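Local coordinates for protein ATP-dependent helicase FUN30 (Saccharomyces cerevisiae S288c, PDB 5GN1) that uses ATP hydrolysis to remodel nucleosomes, promotes resection of DNA ends at double-strand breaks and takes part in heterochromatin organization, at residues 114-119 against 215-220; 180-185 against 223-228; 150-155 against 161-166; 63-68 against 108-113. All coordinates share one frame; numbering follows the deposited sequence.

In the fold
Interactions 1 and 4 are the core contacts of the four, every touching residue being buried, whereas interactions 2 and 3 lie farther from the centre of the chain and are partly buried. Helix 212-224 serves both interaction 1, through its middle, and interaction 2, through its C-terminal end; interactions 1 and 4 follow one another along the chain, the loop 114-119 succeeding segment 108-113. His-113 and Leu-112 of interaction 4 are hydrogen-bonded to Trp-181 and Ser-184 of interaction 2. Chemistry differs with place: interactions 1 and 3 rest on aliphatic or thioether groups, interaction 4 adds an aromatic ring edge, and interaction 2 has an indole-to-hydroxyl hydrogen bond across it.

Interaction 1: 114-119 against 215-220; sequences PLLFRN and LDILEM
The CD1 methyl of Ile-217 reaches from helix 212-224 to two successive leucines of a short 3-10 turn, meeting CD2 of Leu-116 at 3.8 Å and CB of Leu-115 at 4.1 Å. The isoleucine puts its longer branch to this use: CG1 stands opposite the carbonyl carbon (chi1 -65°) and the chain then runs on extended (chi2 168°), which carries CD1 away from the helix. The leucines offer different parts of themselves. Leu-115 presents the base of its side chain, while Leu-116 sends one branch of its fork over to cross the isoleucine at a slant. Ile-217 also touches His-113 and Phe-158, and the other branch of Leu-116 lies by Lys-109, so the small apolar meeting point is buried. The arrangement is helix-to-loop packing, in which a single aliphatic methyl joins a helix of the RecA-like C-terminal ATPase lobe of this SNF2-family remodeller to the loop between helices 100-110 and 123-133.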
loop_
_atom_site.group_PDB
_atom_site.type_symbol
_atom_site.label_atom_id
_atom_site.label_comp_id
_atom_site.label_asym_id
_atom_site.label_seq_id
_atom_site.Cartn_x
_atom_site.Cartn_y
_atom_site.Cartn_z
ATOM N N PRO A 114 1.498 1.225 -8.959
ATOM C CA PRO A 114 0.547 0.916 -10.046
ATOM C C PRO A 114 -0.187 -0.392 -9.875
ATOM O O PRO A 114 -1.333 -0.510 -10.334
ATOM C CB PRO A 114 1.443 0.867 -11.291
ATOM C CG PRO A 114 2.581 1.797 -10.971
ATOM C CD PRO A 114 2.804 1.682 -9.469
ATOM N N LEU A 115 0.436 -1.398 -9.259
ATOM C CA LEU A 115 -0.226 -2.696 -9.191
ATOM C C LEU A 115 -1.347 -2.731 -8.173
ATOM O O LEU A 115 -1.919 -3.796 -7.957
ATOM C CB LEU A 115 0.784 -3.808 -8.876
ATOM C CG LEU A 115 1.889 -4.003 -9.925
ATOM C CD1 LEU A 115 2.762 -5.220 -9.571
ATOM C CD2 LEU A 115 1.307 -4.114 -11.336
ATOM N N LEU A 116 -1.649 -1.605 -7.529
ATOM C CA LEU A 116 -2.851 -1.452 -6.726
ATOM C C LEU A 116 -4.066 -1.120 -7.581
ATOM O O LEU A 116 -5.131 -0.812 -7.036
ATOM C CB LEU A 116 -2.650 -0.354 -5.674
ATOM C CG LEU A 116 -1.543 -0.597 -4.646
ATOM C CD1 LEU A 116 -1.303 0.679 -3.832
ATOM C CD2 LEU A 116 -1.892 -1.801 -3.763
ATOM N N PHE A 117 -3.901 -1.165 -8.899
ATOM C CA PHE A 117 -4.942 -0.839 -9.865
ATOM C C PHE A 117 -4.951 -1.917 -10.933
ATOM O O PHE A 117 -3.970 -2.635 -11.124
ATOM C CB PHE A 117 -4.705 0.527 -10.535
ATOM C CG PHE A 117 -4.757 1.685 -9.587
ATOM C CD1 PHE A 117 -3.656 2.005 -8.808
ATOM C CD2 PHE A 117 -5.902 2.458 -9.476
ATOM C CE1 PHE A 117 -3.696 3.060 -7.922
ATOM C CE2 PHE A 117 -5.949 3.523 -8.590
ATOM C CZ PHE A 117 -4.845 3.827 -7.818
ATOM N N ARG A 118 -6.066 -2.020 -11.644
ATOM C CA ARG A 118 -6.163 -2.918 -12.781
ATOM C C ARG A 118 -5.980 -2.075 -14.042
ATOM O O ARG A 118 -6.865 -1.291 -14.401
ATOM C CB ARG A 118 -7.518 -3.632 -12.826
ATOM C CG ARG A 118 -7.634 -4.657 -13.966
ATOM C CD ARG A 118 -8.914 -5.519 -13.859
ATOM N NE ARG A 118 -10.138 -4.761 -14.113
ATOM C CZ ARG A 118 -10.647 -4.530 -15.326
ATOM N NH1 ARG A 118 -10.031 -4.987 -16.410
ATOM N NH2 ARG A 118 -11.776 -3.839 -15.453
ATOM N N ASN A 119 -4.806 -2.188 -14.659
ATOM C CA ASN A 119 -4.496 -1.737 -16.016
ATOM C C ASN A 119 -3.787 -2.697 -16.946
ATOM O O ASN A 119 -4.042 -2.706 -18.150
ATOM C CB ASN A 119 -3.510 -0.573 -15.843
ATOM C CG ASN A 119 -4.144 0.655 -15.249
ATOM O OD1 ASN A 119 -4.885 1.390 -15.915
ATOM N ND2 ASN A 119 -3.849 0.896 -13.986
ATOM N N LEU A 215 1.891 -4.613 1.515
ATOM C CA LEU A 215 2.738 -5.665 2.088
ATOM C C LEU A 215 2.876 -6.860 1.141
ATOM O O LEU A 215 3.972 -7.419 0.978
ATOM C CB LEU A 215 2.177 -6.118 3.440
ATOM C CG LEU A 215 2.226 -5.037 4.536
ATOM C CD1 LEU A 215 1.679 -5.540 5.847
ATOM C CD2 LEU A 215 3.664 -4.526 4.727
ATOM N N ASP A 216 1.772 -7.266 0.506
ATOM C CA ASP A 216 1.829 -8.341 -0.483
ATOM C C ASP A 216 2.782 -7.994 -1.621
ATOM O O ASP A 216 3.568 -8.841 -2.072
ATOM C CB ASP A 216 0.421 -8.623 -1.037
ATOM C CG ASP A 216 -0.587 -9.035 0.046
ATOM O OD1 ASP A 216 -0.169 -9.493 1.133
ATOM O OD2 ASP A 216 -1.813 -8.925 -0.199
ATOM N N ILE A 217 2.718 -6.762 -2.117
ATOM C CA ILE A 217 3.604 -6.387 -3.215
ATOM C C ILE A 217 5.049 -6.392 -2.747
ATOM O O ILE A 217 5.955 -6.819 -3.476
ATOM C CB ILE A 217 3.216 -5.014 -3.786
ATOM C CG1 ILE A 217 1.836 -5.075 -4.438
ATOM C CG2 ILE A 217 4.252 -4.573 -4.802
ATOM C CD1 ILE A 217 1.259 -3.687 -4.763
ATOM N N LEU A 218 5.286 -5.889 -1.535
ATOM C CA LEU A 218 6.650 -5.799 -1.019
ATOM C C LEU A 218 7.288 -7.167 -0.889
ATOM O O LEU A 218 8.512 -7.285 -1.000
ATOM C CB LEU A 218 6.662 -5.080 0.334
ATOM C CG LEU A 218 6.505 -3.566 0.332
ATOM C CD1 LEU A 218 6.476 -3.017 1.758
ATOM C CD2 LEU A 218 7.631 -2.920 -0.469
ATOM N N GLU A 219 6.490 -8.215 -0.663
ATOM C CA GLU A 219 7.078 -9.545 -0.554
ATOM C C GLU A 219 7.791 -9.929 -1.850
ATOM O O GLU A 219 8.891 -10.491 -1.820
ATOM C CB GLU A 219 6.001 -10.565 -0.177
ATOM C CG GLU A 219 5.456 -10.384 1.247
ATOM C CD GLU A 219 4.618 -11.586 1.688
ATOM O OE1 GLU A 219 4.660 -12.609 0.988
ATOM O OE2 GLU A 219 3.918 -11.520 2.717
ATOM N N MET A 220 7.206 -9.585 -3.005
ATOM C CA MET A 220 7.877 -9.881 -4.269
ATOM C C MET A 220 9.064 -8.960 -4.500
ATOM O O MET A 220 10.099 -9.402 -5.014
ATOM C CB MET A 220 6.894 -9.785 -5.435
ATOM C CG MET A 220 5.779 -10.803 -5.363
ATOM S SD MET A 220 5.054 -11.035 -7.000
ATOM C CE MET A 220 6.411 -11.856 -7.838
#

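Interaction 2: 180-185 against 223-228; sequences EWMQSG and STLDYK
Trp-181 donates its indole N-H to the hydroxyl of Thr-224, NE1 to OG1 measuring 2.8 Å. The bond is nearly straight, 171° at the hydrogen, and OG1 sits in the plane of the indole, at its edge. Beside it the Met-182 sulfur and the threonine methyl meet tip to tip, SD to CG2 at 3.8 Å. A chain bent at chi2 and chi3 then swings the methionine CE to CD2 of Leu-225, again 3.8 Å away. The contact thus seats a 3-10 turn against the C-terminal end of helix 212-224, in the RecA-like C-terminal lobe; that helix closes in a Schellman motif, with Asp-226 at positive phi. A leucine in place of Trp-181 would probably leave the Thr-224 hydroxyl without its N-H donor and open a gap beside Ile-217, Met-220 and Val-221, which the indole touches. Farther out, the Trp-181 carbonyl accepts a hydrogen bond from NE2 of His-113, fixing the backbone that carries the indole. Ser-184 follows as the N-cap of helix 185-200, its OG bonded to the backbone N of Lys-186 and to the carbonyl of Leu-112.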
loop_
_atom_site.group_PDB
_atom_site.type_symbol
_atom_site.label_atom_id
_atom_site.label_comp_id
_atom_site.label_asym_id
_atom_site.label_seq_id
_atom_site.Cartn_x
_atom_site.Cartn_y
_atom_site.Cartn_z
ATOM N N GLU A 180 7.325 -6.270 -12.756
ATOM C CA GLU A 180 6.427 -5.121 -12.706
ATOM C C GLU A 180 6.248 -4.599 -11.282
ATOM O O GLU A 180 5.947 -3.417 -11.087
ATOM C CB GLU A 180 5.066 -5.494 -13.311
ATOM C CG GLU A 180 5.066 -5.727 -14.827
ATOM C CD GLU A 180 5.353 -7.170 -15.233
ATOM O OE1 GLU A 180 5.950 -7.936 -14.438
ATOM O OE2 GLU A 180 4.964 -7.542 -16.364
ATOM N N TRP A 181 6.426 -5.460 -10.278
ATOM C CA TRP A 181 6.331 -5.029 -8.885
ATOM C C TRP A 181 7.454 -4.079 -8.484
ATOM O O TRP A 181 7.314 -3.385 -7.472
ATOM C CB TRP A 181 6.320 -6.244 -7.963
ATOM C CG TRP A 181 7.378 -7.257 -8.282
ATOM C CD1 TRP A 181 8.632 -7.343 -7.733
ATOM C CD2 TRP A 181 7.270 -8.343 -9.212
ATOM N NE1 TRP A 181 9.310 -8.419 -8.266
ATOM C CE2 TRP A 181 8.501 -9.040 -9.187
ATOM C CE3 TRP A 181 6.258 -8.782 -10.080
ATOM C CZ2 TRP A 181 8.744 -10.172 -9.994
ATOM C CZ3 TRP A 181 6.498 -9.898 -10.882
ATOM C CH2 TRP A 181 7.734 -10.583 -10.829
ATOM N N MET A 182 8.558 -4.029 -9.242
ATOM C CA MET A 182 9.615 -3.054 -8.982
ATOM C C MET A 182 9.300 -1.670 -9.534
ATOM O O MET A 182 9.965 -0.707 -9.138
ATOM C CB MET A 182 10.956 -3.514 -9.579
ATOM C CG MET A 182 11.355 -4.919 -9.212
ATOM S SD MET A 182 11.532 -5.083 -7.429
ATOM C CE MET A 182 13.064 -4.193 -7.140
ATOM N N GLN A 183 8.312 -1.537 -10.426
ATOM C CA GLN A 183 8.097 -0.282 -11.157
ATOM C C GLN A 183 7.164 0.646 -10.378
ATOM O O GLN A 183 5.968 0.767 -10.653
ATOM C CB GLN A 183 7.559 -0.561 -12.549
ATOM C CG GLN A 183 8.535 -1.285 -13.448
ATOM C CD GLN A 183 7.921 -1.562 -14.805
ATOM O OE1 GLN A 183 7.557 -0.636 -15.536
ATOM N NE2 GLN A 183 7.791 -2.835 -15.146
ATOM N N SER A 184 7.753 1.345 -9.413
ATOM C CA SER A 184 7.081 2.383 -8.650
ATOM C C SER A 184 8.148 3.323 -8.117
ATOM O O SER A 184 9.248 2.886 -7.784
ATOM C CB SER A 184 6.265 1.797 -7.493
ATOM O OG SER A 184 5.983 2.777 -6.515
ATOM N N GLY A 185 7.814 4.616 -8.030
ATOM C CA GLY A 185 8.758 5.572 -7.472
ATOM C C GLY A 185 9.063 5.319 -6.007
ATOM O O GLY A 185 10.169 5.602 -5.533
ATOM N N SER A 223 12.020 -10.238 -2.391
ATOM C CA SER A 223 12.568 -11.448 -2.991
ATOM C C SER A 223 13.413 -11.122 -4.214
ATOM O O SER A 223 14.505 -11.678 -4.390
ATOM C CB SER A 223 11.434 -12.407 -3.362
ATOM O OG SER A 223 11.930 -13.563 -4.025
ATOM N N THR A 224 12.923 -10.223 -5.076
ATOM C CA THR A 224 13.728 -9.776 -6.204
ATOM C C THR A 224 15.042 -9.171 -5.731
ATOM O O THR A 224 16.083 -9.370 -6.361
ATOM C CB THR A 224 12.946 -8.765 -7.051
ATOM O OG1 THR A 224 11.909 -9.440 -7.768
ATOM C CG2 THR A 224 13.859 -8.035 -8.052
ATOM N N LEU A 225 15.020 -8.436 -4.613
ATOM C CA LEU A 225 16.212 -7.752 -4.123
ATOM C C LEU A 225 17.100 -8.665 -3.285
ATOM O O LEU A 225 18.141 -8.214 -2.792
ATOM C CB LEU A 225 15.820 -6.511 -3.302
ATOM C CG LEU A 225 15.186 -5.313 -4.038
ATOM C CD1 LEU A 225 14.663 -4.269 -3.046
ATOM C CD2 LEU A 225 16.170 -4.654 -5.034
ATOM N N ASP A 226 16.684 -9.918 -3.102
ATOM C CA ASP A 226 17.448 -10.939 -2.393
ATOM C C ASP A 226 17.632 -10.598 -0.912
ATOM O O ASP A 226 18.646 -10.956 -0.306
ATOM C CB ASP A 226 18.807 -11.175 -3.069
ATOM C CG ASP A 226 19.420 -12.513 -2.696
ATOM O OD1 ASP A 226 18.650 -13.465 -2.427
ATOM O OD2 ASP A 226 20.670 -12.605 -2.664
ATOM N N TYR A 227 16.654 -9.923 -0.311
ATOM C CA TYR A 227 16.642 -9.668 1.128
ATOM C C TYR A 227 15.642 -10.606 1.793
ATOM O O TYR A 227 14.450 -10.569 1.465
ATOM C CB TYR A 227 16.255 -8.222 1.438
ATOM C CG TYR A 227 17.178 -7.134 0.925
ATOM C CD1 TYR A 227 18.555 -7.220 1.058
ATOM C CD2 TYR A 227 16.650 -5.993 0.335
ATOM C CE1 TYR A 227 19.388 -6.190 0.590
ATOM C CE2 TYR A 227 17.459 -4.973 -0.116
ATOM C CZ TYR A 227 18.826 -5.074 0.004
ATOM O OH TYR A 227 19.601 -4.033 -0.478
ATOM N N LYS A 228 16.108 -11.409 2.745
ATOM C CA LYS A 228 15.184 -12.183 3.570
ATOM C C LYS A 228 14.333 -11.262 4.439
ATOM O O LYS A 228 14.774 -10.195 4.874
ATOM C CB LYS A 228 15.936 -13.175 4.471
ATOM C CG LYS A 228 16.753 -14.240 3.740
ATOM C CD LYS A 228 17.571 -15.085 4.747
ATOM C CE LYS A 228 18.664 -15.916 4.069
ATOM N NZ LYS A 228 19.572 -16.607 5.069
#

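Interaction 3: 150-155 against 161-166; sequences EDMSYM and HKLCCN
Leu-163 projects from helix 157-166 between two methionines, its CD2 methyl meeting CE of Met-152 at 3.7 Å. The Met-152 chain is fully extended beyond CG (chi3 175°), so the terminal methyl is delivered at the far end of a long arm that crosses the leucine at about a right angle. Met-155 meets the leucine nearer its backbone, setting its CE 4.2 Å from CB of Leu-163 after a turn at its own last torsion (chi3 61°). Met-152 and Met-155 both touch Leu-160 as well, a turn earlier on the same helix as Leu-163, and Met-152 packs further on Ile-126 and Met-129 of helix 123-133. The contact closes the corner between two successive helices, 145-153 and 157-166, joined by a short connection. With only thioether methyls and aliphatic carbons meeting across it, the contact is held by dispersion and the hydrophobic effect, and has no directional bond to fix how the methionine ends are turned.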
loop_
_atom_site.group_PDB
_atom_site.type_symbol
_atom_site.label_atom_id
_atom_site.label_comp_id
_atom_site.label_asym_id
_atom_site.label_seq_id
_atom_site.Cartn_x
_atom_site.Cartn_y
_atom_site.Cartn_z
ATOM N N GLU A 150 -16.808 -10.588 -13.957
ATOM C CA GLU A 150 -17.184 -9.462 -13.113
ATOM C C GLU A 150 -16.353 -9.439 -11.836
ATOM O O GLU A 150 -15.942 -8.369 -11.382
ATOM C CB GLU A 150 -18.671 -9.516 -12.779
ATOM C CG GLU A 150 -19.231 -8.185 -12.308
ATOM C CD GLU A 150 -20.674 -8.292 -11.854
ATOM O OE1 GLU A 150 -21.175 -9.435 -11.734
ATOM O OE2 GLU A 150 -21.306 -7.235 -11.626
ATOM N N ASP A 151 -16.108 -10.612 -11.239
ATOM C CA ASP A 151 -15.240 -10.695 -10.066
ATOM C C ASP A 151 -13.842 -10.182 -10.389
ATOM O O ASP A 151 -13.260 -9.405 -9.623
ATOM C CB ASP A 151 -15.164 -12.137 -9.553
ATOM C CG ASP A 151 -16.356 -12.526 -8.675
ATOM O OD1 ASP A 151 -17.324 -11.737 -8.567
ATOM O OD2 ASP A 151 -16.325 -13.637 -8.108
ATOM N N MET A 152 -13.283 -10.625 -11.517
ATOM C CA MET A 152 -11.953 -10.178 -11.924
ATOM C C MET A 152 -11.912 -8.677 -12.186
ATOM O O MET A 152 -10.922 -8.019 -11.854
ATOM C CB MET A 152 -11.504 -10.944 -13.160
ATOM C CG MET A 152 -11.100 -12.373 -12.879
ATOM S SD MET A 152 -10.784 -13.260 -14.422
ATOM C CE MET A 152 -10.196 -14.806 -13.792
ATOM N N SER A 153 -12.965 -8.117 -12.786
ATOM C CA SER A 153 -12.964 -6.688 -13.109
ATOM C C SER A 153 -12.789 -5.804 -11.878
ATOM O O SER A 153 -12.377 -4.650 -12.017
ATOM C CB SER A 153 -14.253 -6.287 -13.823
ATOM O OG SER A 153 -15.290 -5.964 -12.904
ATOM N N TYR A 154 -13.106 -6.306 -10.689
ATOM C CA TYR A 154 -12.938 -5.541 -9.461
ATOM C C TYR A 154 -11.624 -5.819 -8.752
ATOM O O TYR A 154 -11.358 -5.203 -7.715
ATOM C CB TYR A 154 -14.092 -5.816 -8.504
ATOM C CG TYR A 154 -15.397 -5.264 -9.004
ATOM C CD1 TYR A 154 -15.619 -3.894 -9.048
ATOM C CD2 TYR A 154 -16.404 -6.108 -9.444
ATOM C CE1 TYR A 154 -16.814 -3.382 -9.508
ATOM C CE2 TYR A 154 -17.603 -5.604 -9.906
ATOM C CZ TYR A 154 -17.800 -4.249 -9.940
ATOM O OH TYR A 154 -19.000 -3.764 -10.400
ATOM N N MET A 155 -10.803 -6.727 -9.267
ATOM C CA MET A 155 -9.519 -7.016 -8.648
ATOM C C MET A 155 -8.433 -6.128 -9.243
ATOM O O MET A 155 -8.605 -5.533 -10.312
ATOM C CB MET A 155 -9.159 -8.493 -8.819
ATOM C CG MET A 155 -10.192 -9.429 -8.174
ATOM S SD MET A 155 -9.984 -11.162 -8.687
ATOM C CE MET A 155 -8.359 -11.536 -8.113
ATOM N N HIS A 161 -2.484 -11.186 -10.585
ATOM C CA HIS A 161 -1.235 -11.932 -10.601
ATOM C C HIS A 161 -1.251 -13.067 -9.579
ATOM O O HIS A 161 -0.875 -14.204 -9.893
ATOM C CB HIS A 161 -0.054 -11.004 -10.340
ATOM C CG HIS A 161 1.225 -11.744 -10.117
ATOM N ND1 HIS A 161 1.850 -12.456 -11.120
ATOM C CD2 HIS A 161 1.963 -11.939 -8.998
ATOM C CE1 HIS A 161 2.938 -13.026 -10.636
ATOM N NE2 HIS A 161 3.027 -12.734 -9.350
ATOM N N LYS A 162 -1.672 -12.779 -8.341
ATOM C CA LYS A 162 -1.708 -13.846 -7.342
ATOM C C LYS A 162 -2.746 -14.907 -7.700
ATOM O O LYS A 162 -2.520 -16.094 -7.454
ATOM C CB LYS A 162 -1.971 -13.279 -5.947
ATOM C CG LYS A 162 -0.849 -12.379 -5.417
ATOM C CD LYS A 162 0.516 -13.082 -5.383
ATOM C CE LYS A 162 0.623 -14.062 -4.223
ATOM N NZ LYS A 162 1.975 -14.679 -4.121
ATOM N N LEU A 163 -3.870 -14.516 -8.305
ATOM C CA LEU A 163 -4.827 -15.516 -8.778
ATOM C C LEU A 163 -4.194 -16.454 -9.806
ATOM O O LEU A 163 -4.476 -17.661 -9.820
ATOM C CB LEU A 163 -6.055 -14.835 -9.373
ATOM C CG LEU A 163 -7.187 -15.748 -9.860
ATOM C CD1 LEU A 163 -7.848 -16.466 -8.698
ATOM C CD2 LEU A 163 -8.205 -14.970 -10.674
ATOM N N CYS A 164 -3.344 -15.914 -10.685
ATOM C CA CYS A 164 -2.664 -16.756 -11.663
ATOM C C CYS A 164 -1.604 -17.624 -10.997
ATOM O O CYS A 164 -1.326 -18.733 -11.466
ATOM C CB CYS A 164 -2.035 -15.896 -12.771
ATOM S SG CYS A 164 -3.149 -14.831 -13.664
ATOM N N CYS A 165 -1.011 -17.154 -9.900
ATOM C CA CYS A 165 -0.027 -17.962 -9.191
ATOM C C CYS A 165 -0.657 -19.034 -8.313
ATOM O O CYS A 165 0.069 -19.916 -7.835
ATOM C CB CYS A 165 0.880 -17.083 -8.331
ATOM S SG CYS A 165 2.015 -16.020 -9.262
ATOM N N ASN A 166 -1.977 -18.980 -8.089
ATOM C CA ASN A 166 -2.679 -19.984 -7.296
ATOM C C ASN A 166 -3.427 -21.003 -8.147
ATOM O O ASN A 166 -3.743 -22.090 -7.653
ATOM C CB ASN A 166 -3.663 -19.304 -6.333
ATOM C CG ASN A 166 -4.170 -20.242 -5.251
ATOM O OD1 ASN A 166 -3.554 -20.378 -4.193
ATOM N ND2 ASN A 166 -5.301 -20.890 -5.510
#

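Interaction 4: 63-68 against 108-113; sequences KKIYDK and RKASLH
Ala-110 sets its methyl between two neighbours on helix 60-82, CB lying 3.9 Å from CG2 of Ile-65 and 3.9 Å from CD2 of Tyr-66. With so small a side chain at this point the backbones come close, the CA atoms of Tyr-66 and Ala-110 being 5.6 Å apart. The tyrosine ring is carried toward the neighbouring segment by a first torsion that places CG opposite the backbone N (chi1 -160°), and its edge meets Ser-111, whose OG is 3.6 Å from CE2. Both polar ends are bonded elsewhere: Tyr-66 OH to the backbone N of Ile-315, and Ser-111 OG to the carbonyl of Leu-107. This is close helix-to-helix packing through an alanine, joining two helices of the SNF2-related part of the chain, 60-82 and 100-110. The other side of helix 60-82 faces solvent: Lys-63, Lys-64, Asp-67 and Lys-68 are exposed and make no contact with segment 108-113, and Lys-63 turns its CB away from it, its NZ bonding to the carbonyl of Leu-58.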
loop_
_atom_site.group_PDB
_atom_site.type_symbol
_atom_site.label_atom_id
_atom_site.label_comp_id
_atom_site.label_asym_id
_atom_site.label_seq_id
_atom_site.Cartn_x
_atom_site.Cartn_y
_atom_site.Cartn_z
ATOM N N LYS A 63 2.007 8.355 -12.952
ATOM C CA LYS A 63 1.501 9.654 -13.384
ATOM C C LYS A 63 0.224 9.499 -14.203
ATOM O O LYS A 63 -0.734 10.253 -14.016
ATOM C CB LYS A 63 2.578 10.388 -14.189
ATOM C CG LYS A 63 2.628 11.899 -13.958
ATOM C CD LYS A 63 3.816 12.541 -14.692
ATOM C CE LYS A 63 5.150 11.812 -14.407
ATOM N NZ LYS A 63 5.793 12.159 -13.088
ATOM N N LYS A 64 0.197 8.519 -15.114
ATOM C CA LYS A 64 -1.001 8.269 -15.918
ATOM C C LYS A 64 -2.194 7.904 -15.041
ATOM O O LYS A 64 -3.299 8.432 -15.220
ATOM C CB LYS A 64 -0.725 7.162 -16.937
ATOM C CG LYS A 64 0.159 7.607 -18.106
ATOM C CD LYS A 64 0.005 6.671 -19.308
ATOM C CE LYS A 64 1.032 6.963 -20.397
ATOM N NZ LYS A 64 0.890 6.030 -21.554
ATOM N N ILE A 65 -1.987 6.986 -14.088
ATOM C CA ILE A 65 -3.060 6.567 -13.188
ATOM C C ILE A 65 -3.517 7.733 -12.319
ATOM O O ILE A 65 -4.718 7.968 -12.153
ATOM C CB ILE A 65 -2.599 5.376 -12.325
ATOM C CG1 ILE A 65 -2.330 4.142 -13.185
ATOM C CG2 ILE A 65 -3.616 5.083 -11.230
ATOM C CD1 ILE A 65 -1.687 2.990 -12.425
ATOM N N TYR A 66 -2.565 8.481 -11.746
ATOM C CA TYR A 66 -2.918 9.614 -10.897
ATOM C C TYR A 66 -3.729 10.656 -11.670
ATOM O O TYR A 66 -4.740 11.168 -11.170
ATOM C CB TYR A 66 -1.640 10.235 -10.308
ATOM C CG TYR A 66 -1.856 11.071 -9.070
ATOM C CD1 TYR A 66 -2.196 12.405 -9.164
ATOM C CD2 TYR A 66 -1.705 10.522 -7.801
ATOM C CE1 TYR A 66 -2.404 13.174 -8.032
ATOM C CE2 TYR A 66 -1.896 11.277 -6.672
ATOM C CZ TYR A 66 -2.254 12.607 -6.792
ATOM O OH TYR A 66 -2.467 13.371 -5.669
ATOM N N ASP A 67 -3.294 10.982 -12.891
ATOM C CA ASP A 67 -3.979 11.991 -13.694
ATOM C C ASP A 67 -5.410 11.564 -14.020
ATOM O O ASP A 67 -6.322 12.396 -14.010
ATOM C CB ASP A 67 -3.200 12.257 -14.985
ATOM C CG ASP A 67 -1.917 13.069 -14.767
ATOM O OD1 ASP A 67 -1.752 13.696 -13.698
ATOM O OD2 ASP A 67 -1.072 13.082 -15.695
ATOM N N LYS A 68 -5.622 10.275 -14.314
ATOM C CA LYS A 68 -6.978 9.756 -14.517
ATOM C C LYS A 68 -7.850 9.996 -13.292
ATOM O O LYS A 68 -9.002 10.431 -13.409
ATOM C CB LYS A 68 -6.944 8.260 -14.836
ATOM C CG LYS A 68 -6.740 7.896 -16.290
ATOM C CD LYS A 68 -6.774 6.375 -16.482
ATOM C CE LYS A 68 -5.762 5.661 -15.582
ATOM N NZ LYS A 68 -5.461 4.245 -15.992
ATOM N N ARG A 108 -4.320 8.074 -2.986
ATOM C CA ARG A 108 -3.320 7.527 -2.070
ATOM C C ARG A 108 -2.655 6.293 -2.667
ATOM O O ARG A 108 -1.428 6.176 -2.664
ATOM C CB ARG A 108 -3.969 7.219 -0.716
ATOM C CG ARG A 108 -4.431 8.484 0.011
ATOM C CD ARG A 108 -5.121 8.183 1.341
ATOM N NE ARG A 108 -4.264 7.421 2.245
ATOM C CZ ARG A 108 -4.697 6.836 3.358
ATOM N NH1 ARG A 108 -5.972 6.935 3.707
ATOM N NH2 ARG A 108 -3.862 6.135 4.117
ATOM N N LYS A 109 -3.459 5.362 -3.196
ATOM C CA LYS A 109 -2.907 4.148 -3.790
ATOM C C LYS A 109 -2.040 4.449 -5.007
ATOM O O LYS A 109 -1.007 3.803 -5.219
ATOM C CB LYS A 109 -4.047 3.196 -4.165
ATOM C CG LYS A 109 -4.731 2.605 -2.954
ATOM C CD LYS A 109 -5.983 1.826 -3.356
ATOM C CE LYS A 109 -6.493 0.997 -2.186
ATOM N NZ LYS A 109 -7.748 0.296 -2.575
ATOM N N ALA A 110 -2.452 5.407 -5.839
ATOM C CA ALA A 110 -1.649 5.735 -7.014
ATOM C C ALA A 110 -0.297 6.333 -6.620
ATOM O O ALA A 110 0.696 6.128 -7.323
ATOM C CB ALA A 110 -2.429 6.691 -7.934
ATOM N N SER A 111 -0.235 7.052 -5.500
ATOM C CA SER A 111 1.043 7.525 -4.974
ATOM C C SER A 111 1.957 6.388 -4.509
ATOM O O SER A 111 3.151 6.623 -4.296
ATOM C CB SER A 111 0.806 8.470 -3.794
ATOM O OG SER A 111 -0.133 9.488 -4.106
ATOM N N LEU A 112 1.422 5.179 -4.309
ATOM C CA LEU A 112 2.170 4.043 -3.768
ATOM C C LEU A 112 2.662 3.081 -4.839
ATOM O O LEU A 112 3.858 2.767 -4.885
ATOM C CB LEU A 112 1.305 3.275 -2.756
ATOM C CG LEU A 112 0.876 4.131 -1.580
ATOM C CD1 LEU A 112 -0.047 3.367 -0.612
ATOM C CD2 LEU A 112 2.118 4.683 -0.880
ATOM N N HIS A 113 1.757 2.569 -5.683
ATOM C CA HIS A 113 2.128 1.502 -6.600
ATOM C C HIS A 113 1.083 1.265 -7.687
ATOM O O HIS A 113 -0.111 1.123 -7.385
ATOM C CB HIS A 113 2.359 0.200 -5.824
ATOM C CG HIS A 113 3.327 -0.713 -6.496
ATOM N ND1 HIS A 113 3.055 -1.317 -7.702
ATOM C CD2 HIS A 113 4.577 -1.100 -6.149
ATOM C CE1 HIS A 113 4.096 -2.040 -8.072
ATOM N NE2 HIS A 113 5.036 -1.917 -7.151
#